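Local coordinates for cytochrome c-552/4 domain-containing protein (Ignicoccus hospitalis KIN4/I, PDB 4QO5) that is of unknown function but binds eight c-type hemes and calcium and, as a membrane-associated octaheme cytochrome c, probably transfers electrons, at residues N15-P18 / Q19-T22; R140-V143 / N144-M148; Y198-G202 / V203-N207; S472-F475 / Y476-I480. All coordinates share one frame; numbering follows the deposited sequence.

Interaction 1: residues N15-P18 / Q19-T22; sequences NVSP and QTKT
The flat peptide carbonyl of P18 has T22 at both faces: T22 N approaches from one side of its plane and T22 OG1 from the other. Both bonds to P18 O are 3.3 Å long, so neither is tight. This is the first turn of helix 18-30, and S17 is its N-cap. S17 OG accepts from T20 N at 3.0 Å, with an N-H...O angle of 160°. The S17 hydroxyl also bonds the carboxylate of E81, and T20 OG1 bonds E81 and Y80 N, which ties the helix start to helix 79-83. S17 O in turn takes K21 N at 3.0 Å, the first regular bond of the helix.

The apolar part sits beside the cap. V16 holds CG1 anti to its backbone N (chi1 -173°), and this puts the CG1 methyl against the helix side chains. It meets T20 CG2 at 3.6 Å, the two side chains crossing near a right angle. K21 CG touches the same methyl, while the rest of the lysine chain extends away. The side chains of P18 and Q19 run alongside each other. Q19 bends at its second torsion, and its OE1 comes back to lie 3.5 Å from S17 CB.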
loop_
_atom_site.group_PDB
_atom_site.type_symbol
_atom_site.label_atom_id
_atom_site.label_comp_id
_atom_site.label_asym_id
_atom_site.label_seq_id
_atom_site.Cartn_x
_atom_site.Cartn_y
_atom_site.Cartn_z
ATOM N N ASN A 15 15.154 -25.439 33.322
ATOM C CA ASN A 15 14.095 -25.002 34.223
ATOM C C ASN A 15 12.713 -25.118 33.601
ATOM O O ASN A 15 11.857 -24.257 33.802
ATOM C CB ASN A 15 14.366 -23.570 34.712
ATOM C CG ASN A 15 15.701 -23.449 35.415
ATOM O OD1 ASN A 15 16.018 -24.254 36.289
ATOM N ND2 ASN A 15 16.503 -22.460 35.020
ATOM N N VAL A 16 12.507 -26.190 32.836
ATOM C CA VAL A 16 11.198 -26.504 32.296
ATOM C C VAL A 16 10.421 -27.341 33.324
ATOM O O VAL A 16 10.979 -28.236 33.955
ATOM C CB VAL A 16 11.327 -27.252 30.958
ATOM C CG1 VAL A 16 9.968 -27.425 30.320
ATOM C CG2 VAL A 16 12.253 -26.464 30.023
ATOM N N SER A 17 9.144 -27.040 33.520
ATOM C CA SER A 17 8.357 -27.809 34.490
ATOM C C SER A 17 8.136 -29.220 33.949
ATOM O O SER A 17 8.162 -29.434 32.734
ATOM C CB SER A 17 7.018 -27.119 34.782
ATOM O OG SER A 17 6.149 -27.185 33.656
ATOM N N PRO A 18 7.944 -30.198 34.852
ATOM C CA PRO A 18 7.645 -31.562 34.394
ATOM C C PRO A 18 6.406 -31.586 33.521
ATOM O O PRO A 18 6.341 -32.362 32.562
ATOM C CB PRO A 18 7.378 -32.324 35.692
ATOM C CG PRO A 18 8.113 -31.561 36.742
ATOM C CD PRO A 18 8.112 -30.117 36.312
ATOM N N GLN A 19 5.436 -30.737 33.840
ATOM C CA GLN A 19 4.211 -30.690 33.052
ATOM C C GLN A 19 4.491 -30.226 31.637
ATOM O O GLN A 19 4.076 -30.858 30.668
ATOM C CB GLN A 19 3.180 -29.777 33.695
ATOM C CG GLN A 19 2.669 -30.287 35.038
ATOM C CD GLN A 19 3.403 -29.673 36.222
ATOM O OE1 GLN A 19 4.551 -29.236 36.110
ATOM N NE2 GLN A 19 2.736 -29.639 37.369
ATOM N N THR A 20 5.217 -29.121 31.525
ATOM C CA THR A 20 5.499 -28.561 30.216
ATOM C C THR A 20 6.325 -29.535 29.382
ATOM O O THR A 20 6.119 -29.643 28.180
ATOM C CB THR A 20 6.108 -27.151 30.329
ATOM O OG1 THR A 20 5.054 -26.242 30.668
ATOM C CG2 THR A 20 6.730 -26.682 28.986
ATOM N N LYS A 21 7.221 -30.283 30.024
ATOM C CA LYS A 21 8.003 -31.274 29.295
ATOM C C LYS A 21 7.096 -32.304 28.629
ATOM O O LYS A 21 7.380 -32.769 27.534
ATOM C CB LYS A 21 9.017 -31.982 30.198
ATOM C CG LYS A 21 10.222 -31.126 30.568
ATOM C CD LYS A 21 11.273 -31.963 31.301
ATOM C CE LYS A 21 12.651 -31.317 31.243
ATOM N NZ LYS A 21 13.703 -32.181 31.867
ATOM N N THR A 22 5.999 -32.642 29.292
ATOM C CA THR A 22 5.022 -33.548 28.708
ATOM C C THR A 22 4.303 -32.915 27.511
ATOM O O THR A 22 4.171 -33.550 26.455
ATOM C CB THR A 22 4.021 -34.030 29.761
ATOM O OG1 THR A 22 4.738 -34.655 30.838
ATOM C CG2 THR A 22 3.062 -35.038 29.152
#

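Interaction 2: residues R140-V143 / N144-M148; sequences RALV and NASTM. With NAG (2-acetamido-2-deoxy-beta-D-glucopyranose), chain K; HEC (heme c), chain E.
S146 and T147 point their hydroxyls back at L142 and V143 through different first torsions. S146 sets OG anti to its carbonyl carbon (chi1 -59°). S146 OG then bonds L142 O at 2.8 Å. T147 places OG1 between backbone N and carbonyl carbon (chi1 59°), and OG1 bonds V143 O at 2.7 Å. V143 O is gripped twice. T147 OG1 comes from above one face of its carbonyl plane, and S146 N comes from the opposite face, 63° out of the plane. Q163 is a further partner of T147 OG1.

These bonds lie in the last part of helix 137-147. Regular helical bonds precede them: N144 N to R140 O at 2.8 Å and A145 N to A141 O. One face of the helix packs on heme c of chain E. V143 CG2 and L142 CG both touch the heme methyl CMB, and S146 CB lies 3.5 Å from CBB.

N144 starts an N-glycosylation sequon (N144, A145, S146), and the attached sugar (NAG) lies at its amide. The modelled amide is too close to the sugar, so its exact position is doubtful. R140 NE approaches N144 OD1 at the edge of the guanidinium, in a weak and equally doubtful bond. R140 NH1 bonds M134 O more firmly. S146 O accepts from T502 OG1 of the second subunit.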
loop_
_atom_site.group_PDB
_atom_site.type_symbol
_atom_site.label_atom_id
_atom_site.label_comp_id
_atom_site.label_asym_id
_atom_site.label_seq_id
_atom_site.Cartn_x
_atom_site.Cartn_y
_atom_site.Cartn_z
ATOM N N ARG A 140 -23.458 1.478 16.745
ATOM C CA ARG A 140 -23.954 0.173 16.319
ATOM C C ARG A 140 -24.838 0.302 15.082
ATOM O O ARG A 140 -24.886 -0.605 14.236
ATOM C CB ARG A 140 -24.699 -0.509 17.471
ATOM C CG ARG A 140 -25.346 -1.828 17.113
ATOM C CD ARG A 140 -24.317 -2.834 16.606
ATOM N NE ARG A 140 -24.875 -4.183 16.537
ATOM C CZ ARG A 140 -25.099 -4.948 17.603
ATOM N NH1 ARG A 140 -24.812 -4.492 18.817
ATOM N NH2 ARG A 140 -25.603 -6.167 17.457
ATOM N N ALA A 141 -25.534 1.429 14.974
ATOM C CA ALA A 141 -26.328 1.701 13.790
ATOM C C ALA A 141 -25.426 1.826 12.559
ATOM O O ALA A 141 -25.788 1.386 11.462
ATOM C CB ALA A 141 -27.158 2.949 13.984
ATOM N N LEU A 142 -24.245 2.412 12.749
ATOM C CA LEU A 142 -23.267 2.523 11.668
ATOM C C LEU A 142 -22.744 1.135 11.291
ATOM O O LEU A 142 -22.624 0.805 10.105
ATOM C CB LEU A 142 -22.113 3.443 12.068
ATOM C CG LEU A 142 -21.064 3.684 10.971
ATOM C CD1 LEU A 142 -21.724 4.245 9.718
ATOM C CD2 LEU A 142 -19.982 4.628 11.476
ATOM N N VAL A 143 -22.441 0.326 12.306
ATOM C CA VAL A 143 -22.041 -1.065 12.090
ATOM C C VAL A 143 -23.082 -1.759 11.233
ATOM O O VAL A 143 -22.774 -2.350 10.193
ATOM C CB VAL A 143 -21.894 -1.844 13.421
ATOM C CG1 VAL A 143 -21.804 -3.344 13.154
ATOM C CG2 VAL A 143 -20.680 -1.356 14.209
ATOM N N ASN A 144 -24.329 -1.659 11.662
ATOM C CA ASN A 144 -25.419 -2.276 10.944
ATOM C C ASN A 144 -25.632 -1.820 9.518
ATOM O O ASN A 144 -25.868 -2.643 8.626
ATOM C CB ASN A 144 -26.694 -2.039 11.697
ATOM C CG ASN A 144 -26.966 -3.122 12.625
ATOM O OD1 ASN A 144 -26.058 -3.602 13.337
ATOM N ND2 ASN A 144 -28.200 -3.606 12.587
ATOM N N ALA A 145 -25.582 -0.505 9.313
ATOM C CA ALA A 145 -25.766 0.056 7.974
ATOM C C ALA A 145 -24.653 -0.389 7.036
ATOM O O ALA A 145 -24.828 -0.419 5.810
ATOM C CB ALA A 145 -25.826 1.587 8.043
ATOM N N SER A 146 -23.507 -0.743 7.611
ATOM C CA SER A 146 -22.325 -1.033 6.809
ATOM C C SER A 146 -22.157 -2.510 6.494
ATOM O O SER A 146 -21.351 -2.863 5.648
ATOM C CB SER A 146 -21.064 -0.529 7.515
ATOM O OG SER A 146 -21.129 0.863 7.758
ATOM N N THR A 147 -22.899 -3.376 7.185
ATOM C CA THR A 147 -22.633 -4.809 7.120
ATOM C C THR A 147 -23.882 -5.663 6.976
ATOM O O THR A 147 -23.810 -6.888 7.057
ATOM C CB THR A 147 -21.913 -5.284 8.388
ATOM O OG1 THR A 147 -22.741 -4.995 9.524
ATOM C CG2 THR A 147 -20.569 -4.577 8.545
ATOM N N MET A 148 -25.028 -5.026 6.776
ATOM C CA MET A 148 -26.282 -5.757 6.643
ATOM C C MET A 148 -27.067 -5.189 5.481
ATOM O O MET A 148 -26.938 -4.012 5.153
ATOM C CB MET A 148 -27.107 -5.666 7.940
ATOM C CG MET A 148 -26.388 -6.240 9.158
ATOM S SD MET A 148 -27.216 -5.913 10.737
ATOM C CE MET A 148 -28.527 -7.123 10.696
HETATM C C1 NAG K . -28.066 -3.981 15.381
HETATM C C2 NAG K . -29.283 -3.263 15.849
HETATM C C3 NAG K . -30.038 -4.170 16.806
HETATM C C4 NAG K . -30.357 -5.502 16.111
HETATM C C5 NAG K . -29.114 -6.092 15.428
HETATM C C6 NAG K . -29.421 -7.283 14.547
HETATM C C7 NAG K . -29.100 -0.802 15.902
HETATM C C8 NAG K . -28.686 0.388 16.719
HETATM N N2 NAG K . -28.937 -1.996 16.484
HETATM O O3 NAG K . -31.215 -3.515 17.256
HETATM O O4 NAG K . -30.816 -6.460 17.051
HETATM O O5 NAG K . -28.460 -5.116 14.605
HETATM O O6 NAG K . -30.607 -7.095 13.787
HETATM O O7 NAG K . -29.573 -0.675 14.772
HETATM FE FE HEC E . -13.360 0.939 13.955
HETATM C CHA HEC E . -12.472 3.346 16.308
HETATM C CHB HEC E . -16.560 2.146 14.041
HETATM C CHC HEC E . -14.276 -1.273 11.483
HETATM C CHD HEC E . -10.095 0.141 13.480
HETATM N NA HEC E . -14.294 2.488 14.947
HETATM C C1A HEC E . -13.794 3.280 15.953
HETATM C C2A HEC E . -14.895 4.012 16.550
HETATM C C3A HEC E . -16.004 3.666 15.898
HETATM C C4A HEC E . -15.650 2.715 14.884
HETATM C CMA HEC E . -17.451 4.156 16.107
HETATM C CAA HEC E . -14.805 4.995 17.740
HETATM C CBA HEC E . -15.282 4.184 18.950
HETATM C CGA HEC E . -15.164 4.942 20.254
HETATM O O1A HEC E . -16.217 5.274 20.859
HETATM O O2A HEC E . -14.019 5.211 20.684
HETATM N NB HEC E . -15.062 0.524 13.006
HETATM C C1B HEC E . -16.277 1.149 13.145
HETATM C C2B HEC E . -17.246 0.526 12.283
HETATM C C3B HEC E . -16.583 -0.361 11.530
HETATM C C4B HEC E . -15.225 -0.430 12.014
HETATM C CMB HEC E . -18.701 1.036 12.134
HETATM C CAB HEC E . -17.019 -1.270 10.358
HETATM C CBB HEC E . -18.273 -0.915 9.530
HETATM N NC HEC E . -12.427 -0.280 12.678
HETATM C C1C HEC E . -12.948 -1.205 11.802
HETATM C C2C HEC E . -11.906 -2.144 11.437
HETATM C C3C HEC E . -10.778 -1.581 11.893
HETATM C C4C HEC E . -11.078 -0.501 12.756
HETATM C CMC HEC E . -12.109 -3.199 10.317
HETATM C CAC HEC E . -9.292 -1.887 11.808
HETATM C CBC HEC E . -8.869 -2.061 10.318
HETATM N ND HEC E . -11.569 1.623 14.771
HETATM C C1D HEC E . -10.326 1.151 14.392
HETATM C C2D HEC E . -9.309 1.904 15.076
HETATM C C3D HEC E . -10.043 2.915 15.944
HETATM C C4D HEC E . -11.441 2.669 15.695
HETATM C CMD HEC E . -7.794 1.723 14.949
HETATM C CAD HEC E . -9.431 4.000 16.862
HETATM C CBD HEC E . -8.940 5.120 15.950
HETATM C CGD HEC E . -8.525 6.331 16.742
HETATM O O1D HEC E . -7.798 7.180 16.169
HETATM O O2D HEC E . -8.905 6.453 17.927
HETATM O O HOH W 1 -12.852 2.589 12.124
#

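Interaction 3: residues Y198-G202 / V203-N207; sequences YPNHG and VGRVN. With HEC (heme c), chain C.
R205 and N200 slide past each other in opposite directions, and their guanidinium and amide planes stand 74° apart. The loop between them combines two motifs: an Asx turn, in which N200 OD1 takes G202 N at 3.0 Å, and a type I beta turn from G202 to R205, closed by R205 N to G202 O. Together they turn the chain back, so that the R205 side chain runs beside N200 and H201 to a heme propionate.

The R205 chain is extended from CA to CD and then bends at its third torsion (chi3 74°). R205 NH1 gives a bond of 2.8 Å to N200 O, in both the carbonyl and the guanidinium planes. The Y198 ring stands almost perpendicular to the guanidinium, with NH1 near its edge. The H201 side chain runs alongside R205, the two pointing the same way, but its ring is also steeply turned. H201 NE2 bonds Y198 OH, and H201 ND1 bonds a propionate of a second heme. Y415 of the second subunit packs on H201.

Every nitrogen of the guanidinium is used. R205 NE grips N207 OD1 at 2.7 Å, and R205 NH2 joins it side-on. R205 NH1 and R205 NH2 each bond propionate oxygen O1D of heme c (chain C) at 2.9 Å.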
loop_
_atom_site.group_PDB
_atom_site.type_symbol
_atom_site.label_atom_id
_atom_site.label_comp_id
_atom_site.label_asym_id
_atom_site.label_seq_id
_atom_site.Cartn_x
_atom_site.Cartn_y
_atom_site.Cartn_z
ATOM N N TYR A 198 -14.332 -17.114 18.567
ATOM C CA TYR A 198 -12.887 -17.365 18.617
ATOM C C TYR A 198 -12.529 -18.462 17.588
ATOM O O TYR A 198 -13.203 -19.478 17.545
ATOM C CB TYR A 198 -12.409 -17.768 20.025
ATOM C CG TYR A 198 -10.905 -17.786 20.064
ATOM C CD1 TYR A 198 -10.180 -16.594 20.206
ATOM C CD2 TYR A 198 -10.201 -18.969 19.873
ATOM C CE1 TYR A 198 -8.782 -16.594 20.163
ATOM C CE2 TYR A 198 -8.804 -18.983 19.838
ATOM C CZ TYR A 198 -8.104 -17.800 19.974
ATOM O OH TYR A 198 -6.718 -17.830 19.924
ATOM N N PRO A 199 -11.455 -18.277 16.781
ATOM C CA PRO A 199 -10.434 -17.217 16.779
ATOM C C PRO A 199 -10.933 -15.794 16.579
ATOM O O PRO A 199 -11.801 -15.503 15.749
ATOM C CB PRO A 199 -9.506 -17.607 15.604
ATOM C CG PRO A 199 -10.306 -18.530 14.762
ATOM C CD PRO A 199 -11.145 -19.300 15.766
ATOM N N ASN A 200 -10.368 -14.914 17.393
ATOM C CA ASN A 200 -10.485 -13.477 17.227
ATOM C C ASN A 200 -9.423 -12.883 18.113
ATOM O O ASN A 200 -9.198 -13.393 19.209
ATOM C CB ASN A 200 -11.841 -12.959 17.701
ATOM C CG ASN A 200 -11.900 -11.440 17.715
ATOM O OD1 ASN A 200 -11.603 -10.797 18.733
ATOM N ND2 ASN A 200 -12.257 -10.859 16.583
ATOM N N HIS A 201 -8.754 -11.825 17.645
ATOM C CA HIS A 201 -7.753 -11.165 18.484
ATOM C C HIS A 201 -7.853 -9.644 18.441
ATOM O O HIS A 201 -6.848 -8.951 18.457
ATOM C CB HIS A 201 -6.350 -11.676 18.135
ATOM C CG HIS A 201 -6.266 -13.173 18.145
ATOM N ND1 HIS A 201 -6.622 -13.937 17.052
ATOM C CD2 HIS A 201 -5.954 -14.046 19.133
ATOM C CE1 HIS A 201 -6.508 -15.220 17.360
ATOM N NE2 HIS A 201 -6.102 -15.314 18.617
ATOM N N GLY A 202 -9.083 -9.134 18.369
ATOM C CA GLY A 202 -9.302 -7.702 18.431
ATOM C C GLY A 202 -9.018 -7.190 19.838
ATOM O O GLY A 202 -9.096 -7.938 20.809
ATOM N N VAL A 203 -8.699 -5.905 19.955
ATOM C CA VAL A 203 -8.200 -5.379 21.223
ATOM C C VAL A 203 -9.185 -5.443 22.380
ATOM O O VAL A 203 -8.759 -5.524 23.523
ATOM C CB VAL A 203 -7.666 -3.944 21.073
ATOM C CG1 VAL A 203 -6.433 -3.957 20.181
ATOM C CG2 VAL A 203 -8.760 -3.049 20.497
ATOM N N GLY A 204 -10.485 -5.375 22.092
ATOM C CA GLY A 204 -11.504 -5.429 23.125
ATOM C C GLY A 204 -12.220 -6.771 23.214
ATOM O O GLY A 204 -13.379 -6.829 23.624
ATOM N N ARG A 205 -11.545 -7.850 22.819
ATOM C CA ARG A 205 -12.173 -9.180 22.849
ATOM C C ARG A 205 -12.723 -9.491 24.247
ATOM O O ARG A 205 -12.032 -9.284 25.251
ATOM C CB ARG A 205 -11.186 -10.262 22.451
ATOM C CG ARG A 205 -11.824 -11.689 22.357
ATOM C CD ARG A 205 -10.746 -12.671 21.965
ATOM N NE ARG A 205 -9.849 -12.925 23.091
ATOM C CZ ARG A 205 -8.568 -13.272 22.979
ATOM N NH1 ARG A 205 -7.980 -13.400 21.779
ATOM N NH2 ARG A 205 -7.868 -13.494 24.079
ATOM N N VAL A 206 -13.964 -9.965 24.312
ATOM C CA VAL A 206 -14.567 -10.318 25.606
ATOM C C VAL A 206 -14.344 -11.809 25.847
ATOM O O VAL A 206 -14.960 -12.651 25.207
ATOM C CB VAL A 206 -16.068 -9.971 25.642
ATOM C CG1 VAL A 206 -16.660 -10.247 27.028
ATOM C CG2 VAL A 206 -16.273 -8.507 25.241
ATOM N N ASN A 207 -13.444 -12.117 26.770
ATOM C CA ASN A 207 -12.971 -13.475 26.977
ATOM C C ASN A 207 -13.948 -14.325 27.778
ATOM O O ASN A 207 -14.845 -13.787 28.429
ATOM C CB ASN A 207 -11.609 -13.416 27.665
ATOM C CG ASN A 207 -10.571 -12.765 26.793
ATOM O OD1 ASN A 207 -10.186 -13.315 25.762
ATOM N ND2 ASN A 207 -10.127 -11.586 27.184
HETATM FE FE HEC C . -0.509 -21.235 23.870
HETATM C CHA HEC C . -3.461 -20.504 22.266
HETATM C CHB HEC C . -0.605 -24.405 22.492
HETATM C CHC HEC C . 2.399 -21.851 25.315
HETATM C CHD HEC C . -0.594 -18.171 25.407
HETATM N NA HEC C . -1.732 -22.239 22.604
HETATM C C1A HEC C . -2.919 -21.740 22.065
HETATM C C2A HEC C . -3.530 -22.755 21.248
HETATM C C3A HEC C . -2.746 -23.826 21.292
HETATM C C4A HEC C . -1.608 -23.531 22.138
HETATM C CMA HEC C . -2.995 -25.158 20.552
HETATM C CAA HEC C . -4.883 -22.607 20.507
HETATM C CBA HEC C . -4.889 -21.571 19.396
HETATM C CGA HEC C . -4.344 -22.234 18.167
HETATM O O1A HEC C . -3.557 -21.561 17.449
HETATM O O2A HEC C . -4.680 -23.429 17.927
HETATM N NB HEC C . 0.554 -22.812 23.951
HETATM C C1B HEC C . 0.454 -23.998 23.237
HETATM C C2B HEC C . 1.690 -24.723 23.321
HETATM C C3B HEC C . 2.494 -23.940 24.055
HETATM C C4B HEC C . 1.806 -22.777 24.489
HETATM C CMB HEC C . 1.940 -26.068 22.582
HETATM C CAB HEC C . 3.963 -23.984 24.430
HETATM C CBB HEC C . 4.845 -24.517 23.248
HETATM N NC HEC C . 0.650 -20.237 25.143
HETATM C C1C HEC C . 1.839 -20.669 25.667
HETATM C C2C HEC C . 2.268 -19.782 26.719
HETATM C C3C HEC C . 1.521 -18.679 26.540
HETATM C C4C HEC C . 0.442 -19.008 25.686
HETATM C CMC HEC C . 3.699 -19.923 27.313
HETATM C CAC HEC C . 1.449 -17.279 27.203
HETATM C CBC HEC C . 2.824 -16.633 27.534
HETATM N ND HEC C . -1.799 -19.661 23.828
HETATM C C1D HEC C . -1.587 -18.467 24.515
HETATM C C2D HEC C . -2.597 -17.488 24.206
HETATM C C3D HEC C . -3.526 -18.201 23.234
HETATM C C4D HEC C . -2.956 -19.532 23.074
HETATM C CMD HEC C . -2.604 -16.054 24.807
HETATM C CAD HEC C . -4.815 -17.723 22.508
HETATM C CBD HEC C . -5.487 -16.485 23.069
HETATM C CGD HEC C . -4.898 -15.244 22.418
HETATM O O1D HEC C . -5.351 -14.132 22.760
HETATM O O2D HEC C . -3.988 -15.367 21.559
#

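Interaction 4: residues S472-F475 / Y476-I480; sequences SWLF and YSNSI
Backbone bonds between S472-F475 and Y476-I480 are of two spans. S477 N reaches S472 O at 2.9 Å and N478 N reaches W473 O at 3.2 Å, each five residues back. S479 N then bonds F475 O, four residues back, so the normal helical pattern resumes.

Side-chain hydroxyls add to two of these acceptors. S477 OG bonds S472 O at 2.8 Å, and S479 OG bonds F475 O at 2.9 Å. In both serines OG is anti to the carbonyl carbon (chi1 -65° in S477), which folds the hydroxyl back along the helix. At each carbonyl, the N-H and the hydroxyl arrive from opposite faces of its plane. S477 OG also pairs with T434 on helix 413-447. N478 ND2 lies 3.0 Å from L474 O, while N478 OD1 accepts from R481 and from the backbone N of G318.

The apolar contact is a CH-pi interaction between neighbours. F475 CB lies over one face of the Y476 ring, 4.0 Å from its centroid. Within the same helix W473 meets W469 edge-to-face, and F475 touches Q500 of the second subunit.

The two successive five-residue bonds define a wide pi-type turn within helix 464-485. The hydroxyls of S477 and S479 follow it, in a buried part of the fold where this helix packs on helices 413-447 and 498-520.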
loop_
_atom_site.group_PDB
_atom_site.type_symbol
_atom_site.label_atom_id
_atom_site.label_comp_id
_atom_site.label_asym_id
_atom_site.label_seq_id
_atom_site.Cartn_x
_atom_site.Cartn_y
_atom_site.Cartn_z
ATOM N N SER A 472 -16.768 12.077 4.891
ATOM C CA SER A 472 -16.184 13.398 5.089
ATOM C C SER A 472 -15.453 13.460 6.430
ATOM O O SER A 472 -14.352 14.008 6.512
ATOM C CB SER A 472 -17.247 14.499 4.972
ATOM O OG SER A 472 -18.106 14.543 6.102
ATOM N N TRP A 473 -16.040 12.868 7.473
ATOM C CA TRP A 473 -15.331 12.772 8.746
ATOM C C TRP A 473 -14.546 11.476 8.932
ATOM O O TRP A 473 -13.347 11.522 9.230
ATOM C CB TRP A 473 -16.232 13.065 9.963
ATOM C CG TRP A 473 -17.604 12.458 9.945
ATOM C CD1 TRP A 473 -18.726 12.975 9.356
ATOM C CD2 TRP A 473 -18.018 11.245 10.598
ATOM N NE1 TRP A 473 -19.803 12.142 9.578
ATOM C CE2 TRP A 473 -19.396 11.079 10.339
ATOM C CE3 TRP A 473 -17.355 10.281 11.362
ATOM C CZ2 TRP A 473 -20.123 9.987 10.819
ATOM C CZ3 TRP A 473 -18.081 9.186 11.837
ATOM C CH2 TRP A 473 -19.450 9.054 11.561
ATOM N N LEU A 474 -15.207 10.328 8.748
ATOM C CA LEU A 474 -14.582 9.034 9.003
ATOM C C LEU A 474 -13.347 8.742 8.153
ATOM O O LEU A 474 -12.419 8.059 8.607
ATOM C CB LEU A 474 -15.609 7.898 8.819
ATOM C CG LEU A 474 -15.169 6.483 9.162
ATOM C CD1 LEU A 474 -14.917 6.360 10.655
ATOM C CD2 LEU A 474 -16.231 5.478 8.710
ATOM N N PHE A 475 -13.336 9.215 6.917
ATOM C CA PHE A 475 -12.177 8.975 6.056
ATOM C C PHE A 475 -11.305 10.226 5.924
ATOM O O PHE A 475 -10.128 10.213 6.265
ATOM C CB PHE A 475 -12.583 8.533 4.640
ATOM C CG PHE A 475 -13.283 7.195 4.567
ATOM C CD1 PHE A 475 -13.446 6.401 5.685
ATOM C CD2 PHE A 475 -13.768 6.742 3.342
ATOM C CE1 PHE A 475 -14.087 5.172 5.593
ATOM C CE2 PHE A 475 -14.406 5.519 3.243
ATOM C CZ PHE A 475 -14.566 4.737 4.373
ATOM N N TYR A 476 -11.889 11.298 5.414
ATOM C CA TYR A 476 -11.072 12.411 4.902
ATOM C C TYR A 476 -10.557 13.329 6.015
ATOM O O TYR A 476 -9.358 13.613 6.077
ATOM C CB TYR A 476 -11.830 13.184 3.814
ATOM C CG TYR A 476 -12.359 12.249 2.739
ATOM C CD1 TYR A 476 -11.592 11.178 2.290
ATOM C CD2 TYR A 476 -13.629 12.416 2.204
ATOM C CE1 TYR A 476 -12.072 10.306 1.328
ATOM C CE2 TYR A 476 -14.120 11.533 1.238
ATOM C CZ TYR A 476 -13.337 10.493 0.806
ATOM O OH TYR A 476 -13.823 9.631 -0.162
ATOM N N SER A 477 -11.445 13.758 6.909
ATOM C CA SER A 477 -11.012 14.630 8.008
ATOM C C SER A 477 -10.038 13.853 8.873
ATOM O O SER A 477 -9.011 14.382 9.278
ATOM C CB SER A 477 -12.187 15.141 8.840
ATOM O OG SER A 477 -13.029 15.986 8.077
ATOM N N ASN A 478 -10.356 12.586 9.141
ATOM C CA ASN A 478 -9.443 11.747 9.910
ATOM C C ASN A 478 -8.062 11.649 9.271
ATOM O O ASN A 478 -7.046 11.785 9.943
ATOM C CB ASN A 478 -10.011 10.340 10.080
ATOM C CG ASN A 478 -11.092 10.272 11.147
ATOM O OD1 ASN A 478 -11.386 11.262 11.832
ATOM N ND2 ASN A 478 -11.697 9.100 11.287
ATOM N N SER A 479 -8.027 11.381 7.972
ATOM C CA SER A 479 -6.750 11.231 7.287
ATOM C C SER A 479 -5.937 12.519 7.342
ATOM O O SER A 479 -4.717 12.490 7.534
ATOM C CB SER A 479 -6.954 10.792 5.839
ATOM O OG SER A 479 -7.377 9.440 5.787
ATOM N N ILE A 480 -6.615 13.647 7.184
ATOM C CA ILE A 480 -5.921 14.938 7.217
ATOM C C ILE A 480 -5.282 15.185 8.578
ATOM O O ILE A 480 -4.130 15.621 8.678
ATOM C CB ILE A 480 -6.885 16.092 6.869
ATOM C CG1 ILE A 480 -7.272 16.010 5.392
ATOM C CG2 ILE A 480 -6.232 17.466 7.159
ATOM C CD1 ILE A 480 -8.516 16.814 5.043
#

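Overall arrangement
The four contacts follow one another along the chain without overlap. Interaction 1 starts helix 18-30 at the periphery, its centre about 36 Å from that of the chain. Interaction 4 lies on the opposite side of the chain's centre, about 52 Å from interaction 1 between centres. Interaction 2 on helix 137-147 and interaction 4 on helix 464-485 are close neighbours, with nearest atoms about 4 Å apart but no touch. Interaction 3 is a loop after strand 188-196, its centre about 12 Å from that of the chain and about 20 Å from that of interaction 2. Interactions 1, 2 and 3 touch hemes, and interaction 4 comes within about 6 Å of one, so these local turns are spread along the heme array. Interactions 2, 3 and 4 also touch the second subunit.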